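Local structure of toll-like receptor 6, Variable lymphocyte receptor B (Mus musculus, 3A79) at residues N332-M346 and S354-S368. The protein probably senses diacylated bacterial lipopeptides together with TLR2 in innate immunity, here as a mouse TLR6 ectodomain fused to a hagfish VLRB fragment. Sequence-based numbering, arbitrary orientation.
With NAG (2-acetamido-2-deoxy-beta-D-glucopyranose), chain G.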
ATOM      1  N   ASN B 332      15.768 -25.535  -3.454  1.00 71.99           N
ATOM      2  CA  ASN B 332      15.268 -26.790  -2.900  1.00 69.70           C
ATOM      3  C   ASN B 332      15.552 -26.954  -1.411  1.00 67.74           C
ATOM      4  O   ASN B 332      16.055 -27.989  -0.967  1.00 61.91           O
ATOM      5  CB  ASN B 332      15.793 -27.993  -3.683  1.00 65.75           C
ATOM      6  CG  ASN B 332      17.306 -28.114  -3.632  1.00 69.99           C
ATOM      7  OD1 ASN B 332      18.008 -27.147  -3.337  1.00 75.77           O
ATOM      8  ND2 ASN B 332      17.819 -29.310  -3.929  1.00 58.74           N
ATOM      9  N   ILE B 333      15.208 -25.922  -0.650  1.00 63.74           N
ATOM     10  CA  ILE B 333      15.338 -25.949   0.794  1.00 69.77           C
ATOM     11  C   ILE B 333      13.942 -25.931   1.418  1.00 76.06           C
ATOM     12  O   ILE B 333      12.959 -25.742   0.712  1.00 82.61           O
ATOM     13  CB  ILE B 333      16.157 -24.752   1.266  1.00 67.95           C
ATOM     14  CG1 ILE B 333      15.516 -23.452   0.773  1.00 64.38           C
ATOM     15  CG2 ILE B 333      17.583 -24.865   0.750  1.00 62.00           C
ATOM     16  CD1 ILE B 333      16.489 -22.298   0.641  1.00 63.77           C
ATOM     17  N   LYS B 334      13.853 -26.143   2.730  1.00 74.75           N
ATOM     18  CA  LYS B 334      12.563 -26.143   3.423  1.00 63.90           C
ATOM     19  C   LYS B 334      12.086 -24.752   3.833  1.00 70.12           C
ATOM     20  O   LYS B 334      10.889 -24.480   3.826  1.00 72.03           O
ATOM     21  CB  LYS B 334      12.578 -27.079   4.640  1.00 61.07           C
ATOM     22  CG  LYS B 334      12.265 -28.530   4.266  1.00 78.85           C
ATOM     23  CD  LYS B 334      12.355 -29.495   5.447  1.00 85.59           C
ATOM     24  CE  LYS B 334      12.594 -30.925   4.944  1.00 86.83           C
ATOM     25  NZ  LYS B 334      13.140 -31.856   5.985  1.00 87.44           N
ATOM     26  N   MET B 335      13.013 -23.869   4.185  1.00 68.72           N
ATOM     27  CA  MET B 335      12.622 -22.538   4.633  1.00 66.42           C
ATOM     28  C   MET B 335      13.325 -21.402   3.905  1.00 68.54           C
ATOM     29  O   MET B 335      14.552 -21.350   3.860  1.00 77.11           O
ATOM     30  CB  MET B 335      12.859 -22.399   6.128  1.00 69.84           C
ATOM     31  CG  MET B 335      12.323 -23.545   6.936  1.00 70.02           C
ATOM     32  SD  MET B 335      13.037 -23.483   8.576  1.00 75.23           S
ATOM     33  CE  MET B 335      12.407 -21.886   9.115  1.00 74.85           C
ATOM     34  N   LEU B 336      12.528 -20.492   3.345  1.00 65.49           N
ATOM     35  CA  LEU B 336      13.028 -19.273   2.725  1.00 59.37           C
ATOM     36  C   LEU B 336      12.349 -18.064   3.340  1.00 67.00           C
ATOM     37  O   LEU B 336      11.128 -17.959   3.291  1.00 67.78           O
ATOM     38  CB  LEU B 336      12.757 -19.273   1.225  1.00 53.07           C
ATOM     39  CG  LEU B 336      13.254 -18.016   0.506  1.00 61.45           C
ATOM     40  CD1 LEU B 336      14.752 -17.851   0.693  1.00 60.51           C
ATOM     41  CD2 LEU B 336      12.909 -18.051  -0.970  1.00 64.01           C
ATOM     42  N   SER B 337      13.143 -17.174   3.930  1.00 63.46           N
ATOM     43  CA  SER B 337      12.666 -15.863   4.353  1.00 63.19           C
ATOM     44  C   SER B 337      13.385 -14.772   3.555  1.00 65.12           C
ATOM     45  O   SER B 337      14.608 -14.756   3.487  1.00 62.02           O
ATOM     46  CB  SER B 337      12.911 -15.638   5.853  1.00 66.13           C
ATOM     47  OG  SER B 337      12.219 -16.564   6.680  1.00 59.02           O
ATOM     48  N   ILE B 338      12.628 -13.868   2.942  1.00 65.71           N
ATOM     49  CA  ILE B 338      13.211 -12.664   2.353  1.00 60.63           C
ATOM     50  C   ILE B 338      12.434 -11.434   2.781  1.00 59.77           C
ATOM     51  O   ILE B 338      11.323 -11.229   2.312  1.00 57.13           O
ATOM     52  CB  ILE B 338      13.174 -12.689   0.840  1.00 57.87           C
ATOM     53  CG1 ILE B 338      14.133 -13.747   0.292  1.00 51.94           C
ATOM     54  CG2 ILE B 338      13.512 -11.295   0.308  1.00 55.32           C
ATOM     55  CD1 ILE B 338      14.046 -13.924  -1.212  1.00 47.79           C
ATOM     56  N   SER B 339      13.026 -10.606   3.643  1.00 66.51           N
ATOM     57  CA  SER B 339      12.299  -9.510   4.305  1.00 62.93           C
ATOM     58  C   SER B 339      12.958  -8.127   4.206  1.00 56.87           C
ATOM     59  O   SER B 339      14.175  -8.005   4.098  1.00 57.73           O
ATOM     60  CB  SER B 339      12.083  -9.853   5.784  1.00 59.02           C
ATOM     61  OG  SER B 339      11.383 -11.076   5.928  1.00 66.53           O
ATOM     62  N   ASP B 340      12.141  -7.081   4.265  1.00 58.81           N
ATOM     63  CA  ASP B 340      12.650  -5.710   4.235  1.00 60.35           C
ATOM     64  C   ASP B 340      13.483  -5.411   2.975  1.00 60.87           C
ATOM     65  O   ASP B 340      14.646  -5.020   3.055  1.00 53.24           O
ATOM     66  CB  ASP B 340      13.458  -5.432   5.500  1.00 63.01           C
ATOM     67  CG  ASP B 340      13.833  -3.971   5.657  1.00 63.05           C
ATOM     68  OD1 ASP B 340      13.341  -3.111   4.883  1.00 70.13           O
ATOM     69  OD2 ASP B 340      14.634  -3.693   6.575  1.00 49.95           O
ATOM     70  N   THR B 341      12.863  -5.585   1.814  1.00 62.15           N
ATOM     71  CA  THR B 341      13.524  -5.388   0.540  1.00 64.27           C
ATOM     72  C   THR B 341      12.589  -4.596  -0.351  1.00 64.80           C
ATOM     73  O   THR B 341      11.420  -4.435  -0.024  1.00 68.07           O
ATOM     74  CB  THR B 341      13.721  -6.726  -0.140  1.00 76.12           C
ATOM     75  OG1 THR B 341      12.521  -7.055  -0.849  1.00 79.80           O
ATOM     76  CG2 THR B 341      14.006  -7.808   0.891  1.00 81.56           C
ATOM     77  N   PRO B 342      13.090  -4.121  -1.501  1.00 61.05           N
ATOM     78  CA  PRO B 342      12.238  -3.435  -2.480  1.00 54.63           C
ATOM     79  C   PRO B 342      11.467  -4.398  -3.381  1.00 66.73           C
ATOM     80  O   PRO B 342      10.849  -3.935  -4.338  1.00 67.49           O
ATOM     81  CB  PRO B 342      13.238  -2.673  -3.353  1.00 44.01           C
ATOM     82  CG  PRO B 342      14.607  -2.992  -2.808  1.00 52.40           C
ATOM     83  CD  PRO B 342      14.486  -4.190  -1.948  1.00 54.05           C
ATOM     84  N   PHE B 343      11.504  -5.700  -3.104  1.00 71.34           N
ATOM     85  CA  PHE B 343      10.911  -6.673  -4.022  1.00 78.36           C
ATOM     86  C   PHE B 343       9.398  -6.482  -4.167  1.00 82.29           C
ATOM     87  O   PHE B 343       8.711  -6.165  -3.199  1.00 89.16           O
ATOM     88  CB  PHE B 343      11.249  -8.115  -3.618  1.00 81.95           C
ATOM     89  CG  PHE B 343      12.724  -8.399  -3.553  1.00 83.52           C
ATOM     90  CD1 PHE B 343      13.633  -7.585  -4.212  1.00 80.93           C
ATOM     91  CD2 PHE B 343      13.203  -9.493  -2.850  1.00 79.78           C
ATOM     92  CE1 PHE B 343      14.996  -7.843  -4.149  1.00 70.93           C
ATOM     93  CE2 PHE B 343      14.568  -9.755  -2.792  1.00 75.40           C
ATOM     94  CZ  PHE B 343      15.461  -8.926  -3.439  1.00 65.09           C
ATOM     95  N   ILE B 344       8.892  -6.677  -5.383  1.00 72.98           N
ATOM     96  CA  ILE B 344       7.485  -6.438  -5.696  1.00 58.04           C
ATOM     97  C   ILE B 344       6.698  -7.733  -5.894  1.00 60.08           C
ATOM     98  O   ILE B 344       5.482  -7.706  -6.124  1.00 58.80           O
ATOM     99  CB  ILE B 344       7.348  -5.612  -6.976  1.00 49.08           C
ATOM    100  CG1 ILE B 344       8.039  -6.326  -8.130  1.00 54.58           C
ATOM    101  CG2 ILE B 344       7.954  -4.242  -6.800  1.00 46.52           C
ATOM    102  CD1 ILE B 344       7.920  -5.591  -9.450  1.00 61.16           C
ATOM    103  N   HIS B 345       7.392  -8.865  -5.793  1.00 62.49           N
ATOM    104  CA  HIS B 345       6.835 -10.146  -6.216  1.00 55.11           C
ATOM    105  C   HIS B 345       7.722 -11.338  -5.864  1.00 66.25           C
ATOM    106  O   HIS B 345       8.894 -11.181  -5.516  1.00 80.05           O
ATOM    107  CB  HIS B 345       6.625 -10.128  -7.732  1.00 43.59           C
ATOM    108  CG  HIS B 345       5.647 -11.151  -8.217  1.00 53.21           C
ATOM    109  ND1 HIS B 345       4.289 -11.029  -8.024  1.00 61.10           N
ATOM    110  CD2 HIS B 345       5.828 -12.315  -8.883  1.00 50.59           C
ATOM    111  CE1 HIS B 345       3.676 -12.072  -8.552  1.00 50.71           C
ATOM    112  NE2 HIS B 345       4.587 -12.870  -9.075  1.00 46.78           N
ATOM    113  N   MET B 346       7.147 -12.532  -5.953  1.00 56.92           N
ATOM    114  CA  MET B 346       7.926 -13.765  -5.949  1.00 58.46           C
ATOM    115  C   MET B 346       7.309 -14.718  -6.959  1.00 70.76           C
ATOM    116  O   MET B 346       6.085 -14.870  -7.025  1.00 81.63           O
ATOM    117  CB  MET B 346       7.997 -14.400  -4.556  1.00 54.30           C
ATOM    118  CG  MET B 346       8.778 -15.715  -4.479  1.00 55.69           C
ATOM    119  SD  MET B 346      10.476 -15.622  -5.094  1.00 59.36           S
ATOM    120  CE  MET B 346      11.101 -14.146  -4.277  1.00 30.20           C
ATOM    121  N   SER B 354       9.892 -27.764  -2.180  1.00 76.36           N
ATOM    122  CA  SER B 354       9.874 -28.442  -0.897  1.00 87.91           C
ATOM    123  C   SER B 354       9.789 -27.406   0.201  1.00 89.21           C
ATOM    124  O   SER B 354       9.831 -27.731   1.386  1.00 94.35           O
ATOM    125  CB  SER B 354      11.108 -29.332  -0.725  1.00 96.89           C
ATOM    126  OG  SER B 354      12.297 -28.594  -0.931  1.00101.14           O
ATOM    127  N   PHE B 355       9.666 -26.150  -0.212  1.00 87.70           N
ATOM    128  CA  PHE B 355       9.380 -25.076   0.722  1.00 77.57           C
ATOM    129  C   PHE B 355       8.241 -25.521   1.607  1.00 74.71           C
ATOM    130  O   PHE B 355       7.189 -25.925   1.118  1.00 84.28           O
ATOM    131  CB  PHE B 355       8.948 -23.813  -0.016  1.00 76.41           C
ATOM    132  CG  PHE B 355      10.054 -23.130  -0.759  1.00 70.74           C
ATOM    133  CD1 PHE B 355       9.842 -22.638  -2.036  1.00 71.48           C
ATOM    134  CD2 PHE B 355      11.300 -22.973  -0.179  1.00 69.22           C
ATOM    135  CE1 PHE B 355      10.849 -22.009  -2.724  1.00 79.69           C
ATOM    136  CE2 PHE B 355      12.317 -22.339  -0.860  1.00 79.40           C
ATOM    137  CZ  PHE B 355      12.089 -21.854  -2.136  1.00 86.37           C
ATOM    138  N   THR B 356       8.454 -25.463   2.910  1.00 70.23           N
ATOM    139  CA  THR B 356       7.373 -25.690   3.851  1.00 74.61           C
ATOM    140  C   THR B 356       7.207 -24.463   4.733  1.00 72.70           C
ATOM    141  O   THR B 356       6.289 -24.391   5.549  1.00 74.86           O
ATOM    142  CB  THR B 356       7.603 -26.950   4.703  1.00 72.38           C
ATOM    143  OG1 THR B 356       8.727 -26.755   5.570  1.00 64.54           O
ATOM    144  CG2 THR B 356       7.857 -28.141   3.799  1.00 75.14           C
ATOM    145  N   PHE B 357       8.103 -23.496   4.541  1.00 66.38           N
ATOM    146  CA  PHE B 357       8.077 -22.251   5.287  1.00 55.49           C
ATOM    147  C   PHE B 357       8.477 -21.070   4.417  1.00 61.62           C
ATOM    148  O   PHE B 357       9.540 -21.062   3.808  1.00 65.80           O
ATOM    149  CB  PHE B 357       8.996 -22.345   6.489  1.00 63.43           C
ATOM    150  CG  PHE B 357       9.075 -21.083   7.284  1.00 70.16           C
ATOM    151  CD1 PHE B 357       8.182 -20.844   8.314  1.00 64.00           C
ATOM    152  CD2 PHE B 357      10.055 -20.137   7.010  1.00 72.34           C
ATOM    153  CE1 PHE B 357       8.259 -19.679   9.051  1.00 70.92           C
ATOM    154  CE2 PHE B 357      10.138 -18.969   7.745  1.00 74.11           C
ATOM    155  CZ  PHE B 357       9.237 -18.737   8.765  1.00 72.98           C
ATOM    156  N   LEU B 358       7.607 -20.071   4.359  1.00 68.79           N
ATOM    157  CA  LEU B 358       7.856 -18.877   3.567  1.00 64.97           C
ATOM    158  C   LEU B 358       7.510 -17.632   4.376  1.00 73.52           C
ATOM    159  O   LEU B 358       6.430 -17.542   4.953  1.00 83.92           O
ATOM    160  CB  LEU B 358       7.061 -18.936   2.263  1.00 56.65           C
ATOM    161  CG  LEU B 358       7.622 -19.944   1.258  1.00 58.24           C
ATOM    162  CD1 LEU B 358       6.764 -19.986   0.022  1.00 67.17           C
ATOM    163  CD2 LEU B 358       9.070 -19.619   0.895  1.00 47.67           C
ATOM    164  N   ASN B 359       8.449 -16.693   4.438  1.00 71.34           N
ATOM    165  CA  ASN B 359       8.310 -15.480   5.233  1.00 66.64           C
ATOM    166  C   ASN B 359       8.842 -14.310   4.428  1.00 64.97           C
ATOM    167  O   ASN B 359      10.041 -14.068   4.396  1.00 61.56           O
ATOM    168  CB  ASN B 359       9.071 -15.631   6.561  1.00 68.98           C
ATOM    169  CG  ASN B 359       9.054 -14.363   7.428  1.00 74.55           C
ATOM    170  OD1 ASN B 359       8.589 -13.306   7.008  1.00 68.49           O
ATOM    171  ND2 ASN B 359       9.587 -14.484   8.654  1.00 84.65           N
ATOM    172  N   PHE B 360       7.940 -13.608   3.751  1.00 65.24           N
ATOM    173  CA  PHE B 360       8.302 -12.429   2.973  1.00 62.24           C
ATOM    174  C   PHE B 360       7.770 -11.171   3.634  1.00 65.79           C
ATOM    175  O   PHE B 360       6.893 -10.501   3.091  1.00 68.58           O
ATOM    176  CB  PHE B 360       7.766 -12.542   1.549  1.00 58.52           C
ATOM    177  CG  PHE B 360       8.256 -13.761   0.820  1.00 67.99           C
ATOM    178  CD1 PHE B 360       7.427 -14.856   0.630  1.00 68.68           C
ATOM    179  CD2 PHE B 360       9.555 -13.821   0.340  1.00 71.95           C
ATOM    180  CE1 PHE B 360       7.878 -15.976  -0.041  1.00 71.77           C
ATOM    181  CE2 PHE B 360      10.014 -14.940  -0.331  1.00 74.32           C
ATOM    182  CZ  PHE B 360       9.175 -16.020  -0.522  1.00 72.09           C
ATOM    183  N   THR B 361       8.311 -10.859   4.810  1.00 64.36           N
ATOM    184  CA  THR B 361       7.859  -9.711   5.593  1.00 65.09           C
ATOM    185  C   THR B 361       8.381  -8.387   5.046  1.00 61.73           C
ATOM    186  O   THR B 361       9.531  -8.282   4.616  1.00 59.70           O
ATOM    187  CB  THR B 361       8.283  -9.820   7.080  1.00 64.79           C
ATOM    188  OG1 THR B 361       7.316 -10.576   7.813  1.00 66.56           O
ATOM    189  CG2 THR B 361       8.377  -8.444   7.698  1.00 60.64           C
ATOM    190  N   GLN B 362       7.520  -7.379   5.067  1.00 56.00           N
ATOM    191  CA  GLN B 362       7.923  -6.015   4.766  1.00 51.68           C
ATOM    192  C   GLN B 362       8.619  -5.856   3.417  1.00 57.11           C
ATOM    193  O   GLN B 362       9.750  -5.389   3.333  1.00 49.63           O
ATOM    194  CB  GLN B 362       8.807  -5.466   5.881  1.00 53.57           C
ATOM    195  CG  GLN B 362       9.030  -3.963   5.795  1.00 69.34           C
ATOM    196  CD  GLN B 362       9.778  -3.430   6.993  1.00 84.39           C
ATOM    197  OE1 GLN B 362       9.503  -3.818   8.126  1.00101.04           O
ATOM    198  NE2 GLN B 362      10.733  -2.542   6.751  1.00 79.81           N
ATOM    199  N   ASN B 363       7.932  -6.240   2.355  1.00 59.08           N
ATOM    200  CA  ASN B 363       8.406  -5.938   1.022  1.00 57.96           C
ATOM    201  C   ASN B 363       7.355  -5.084   0.352  1.00 58.40           C
ATOM    202  O   ASN B 363       6.700  -4.283   1.003  1.00 63.67           O
ATOM    203  CB  ASN B 363       8.633  -7.224   0.232  1.00 61.99           C
ATOM    204  CG  ASN B 363       9.610  -8.145   0.907  1.00 61.50           C
ATOM    205  OD1 ASN B 363       9.300  -9.307   1.160  1.00 72.58           O
ATOM    206  ND2 ASN B 363      10.799  -7.631   1.220  1.00 45.60           N
ATOM    207  N   VAL B 364       7.183  -5.271  -0.947  1.00 57.75           N
ATOM    208  CA  VAL B 364       6.135  -4.587  -1.677  1.00 46.62           C
ATOM    209  C   VAL B 364       5.384  -5.598  -2.553  1.00 48.18           C
ATOM    210  O   VAL B 364       5.100  -5.331  -3.721  1.00 55.88           O
ATOM    211  CB  VAL B 364       6.706  -3.417  -2.509  1.00 49.56           C
ATOM    212  CG1 VAL B 364       5.599  -2.407  -2.849  1.00 52.24           C
ATOM    213  CG2 VAL B 364       7.845  -2.723  -1.739  1.00 39.45           C
ATOM    214  N   PHE B 365       5.069  -6.760  -1.971  1.00 44.11           N
ATOM    215  CA  PHE B 365       4.322  -7.822  -2.661  1.00 51.01           C
ATOM    216  C   PHE B 365       2.862  -7.455  -2.940  1.00 54.28           C
ATOM    217  O   PHE B 365       2.281  -6.611  -2.271  1.00 49.71           O
ATOM    218  CB  PHE B 365       4.342  -9.118  -1.846  1.00 50.31           C
ATOM    219  CG  PHE B 365       5.626  -9.892  -1.952  1.00 67.98           C
ATOM    220  CD1 PHE B 365       6.802  -9.270  -2.363  1.00 64.74           C
ATOM    221  CD2 PHE B 365       5.665 -11.244  -1.603  1.00 61.10           C
ATOM    222  CE1 PHE B 365       7.976  -9.987  -2.449  1.00 59.51           C
ATOM    223  CE2 PHE B 365       6.840 -11.962  -1.677  1.00 46.73           C
ATOM    224  CZ  PHE B 365       7.994 -11.337  -2.105  1.00 53.00           C
ATOM    225  N   THR B 366       2.261  -8.122  -3.913  1.00 57.45           N
ATOM    226  CA  THR B 366       0.868  -7.860  -4.239  1.00 56.53           C
ATOM    227  C   THR B 366       0.029  -9.125  -4.139  1.00 67.85           C
ATOM    228  O   THR B 366       0.552 -10.210  -3.895  1.00 75.41           O
ATOM    229  CB  THR B 366       0.724  -7.234  -5.638  1.00 54.40           C
ATOM    230  OG1 THR B 366       1.165  -8.164  -6.646  1.00 59.68           O
ATOM    231  CG2 THR B 366       1.544  -5.951  -5.709  1.00 36.22           C
ATOM    232  N   ASP B 367      -1.277  -8.973  -4.313  1.00 75.04           N
ATOM    233  CA  ASP B 367      -2.208 -10.092  -4.223  1.00 80.25           C
ATOM    234  C   ASP B 367      -2.057 -11.066  -5.389  1.00 75.40           C
ATOM    235  O   ASP B 367      -2.660 -12.143  -5.384  1.00 83.26           O
ATOM    236  CB  ASP B 367      -3.653  -9.581  -4.133  1.00 88.07           C
ATOM    237  CG  ASP B 367      -3.962  -8.515  -5.167  1.00 92.35           C
ATOM    238  OD1 ASP B 367      -4.450  -7.430  -4.777  1.00 93.89           O
ATOM    239  OD2 ASP B 367      -3.701  -8.758  -6.368  1.00 88.70           O
ATOM    240  N   SER B 368      -1.257 -10.693  -6.384  1.00 65.15           N
ATOM    241  CA  SER B 368      -0.987 -11.598  -7.498  1.00 69.77           C
ATOM    242  C   SER B 368       0.111 -12.608  -7.150  1.00 64.77           C
ATOM    243  O   SER B 368       0.338 -13.569  -7.881  1.00 64.20           O
ATOM    244  CB  SER B 368      -0.643 -10.831  -8.777  1.00 69.83           C
ATOM    245  OG  SER B 368       0.498 -10.027  -8.591  1.00 70.37           O
TER
HETATM  246  C1  NAG G   1       9.631 -13.255   9.417  1.00 63.85           C
HETATM  247  C2  NAG G   1       9.788 -13.672  10.881  1.00 71.68           C
HETATM  248  C3  NAG G   1      10.146 -12.523  11.827  1.00 70.48           C
HETATM  249  C4  NAG G   1      11.170 -11.543  11.249  1.00 69.86           C
HETATM  250  C5  NAG G   1      10.872 -11.246   9.780  1.00 57.73           C
HETATM  251  C6  NAG G   1      12.015 -10.465   9.157  1.00 57.04           C
HETATM  252  C7  NAG G   1       8.484 -15.571  11.703  1.00 76.22           C
HETATM  253  C8  NAG G   1       7.173 -16.020  12.289  1.00 63.34           C
HETATM  254  N2  NAG G   1       8.558 -14.282  11.353  1.00 81.31           N
HETATM  255  O3  NAG G   1      10.605 -13.038  13.064  1.00 64.95           O
HETATM  256  O4  NAG G   1      11.154 -10.363  12.050  1.00 76.13           O
HETATM  257  O5  NAG G   1      10.711 -12.434   9.035  1.00 62.46           O
HETATM  258  O6  NAG G   1      13.225 -11.107   9.491  1.00 58.61           O
HETATM  259  O7  NAG G   1       9.416 -16.371  11.565  1.00 66.31           O
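Leu336 N donates to Phe357 O at 3.1 Å, Asn359 N to Leu336 O and Ile338 N to Asn359 O. These backbone hydrogen bonds join the parallel strands 335-339 and 357-359. Lys334 O takes two donors, Thr356 N at 2.8 Å and Phe357 N. Further on, Val364 N binds Phe343 O.

On the face bearing Met335, Ser337 and Asn359, the Met335 methyl CE sits over the Phe357 ring, 4.0 Å from its centroid. CG of Phe357 is anti to its backbone N (chi1 178°), which turns one ring face toward the Met335 methyl, with Ser337 OG at its edge in plane. Replacing Phe357 with an alanine would probably strip the Met335 methyl of its aromatic partner and free it to turn.

These are neighbouring turns of the leucine-rich-repeat solenoid in the TLR6 part, with strands 306-314 and 381-383 flanking the pair. Inside the solenoid the contacts are apolar: Leu336 CB meets Leu358 CD2 and Phe355 CE2, both at 3.7 Å. Met346 CG reaches Phe360 CZ at 4.0 Å.

Asn359 ND2 is covalently bonded to C1 of the N-linked 2-acetamido-2-deoxy-beta-D-glucopyranose. Thr361 OG1 donates to Asn359 OD1 at 3.1 Å, in the carbonyl plane, and helps fix the amide.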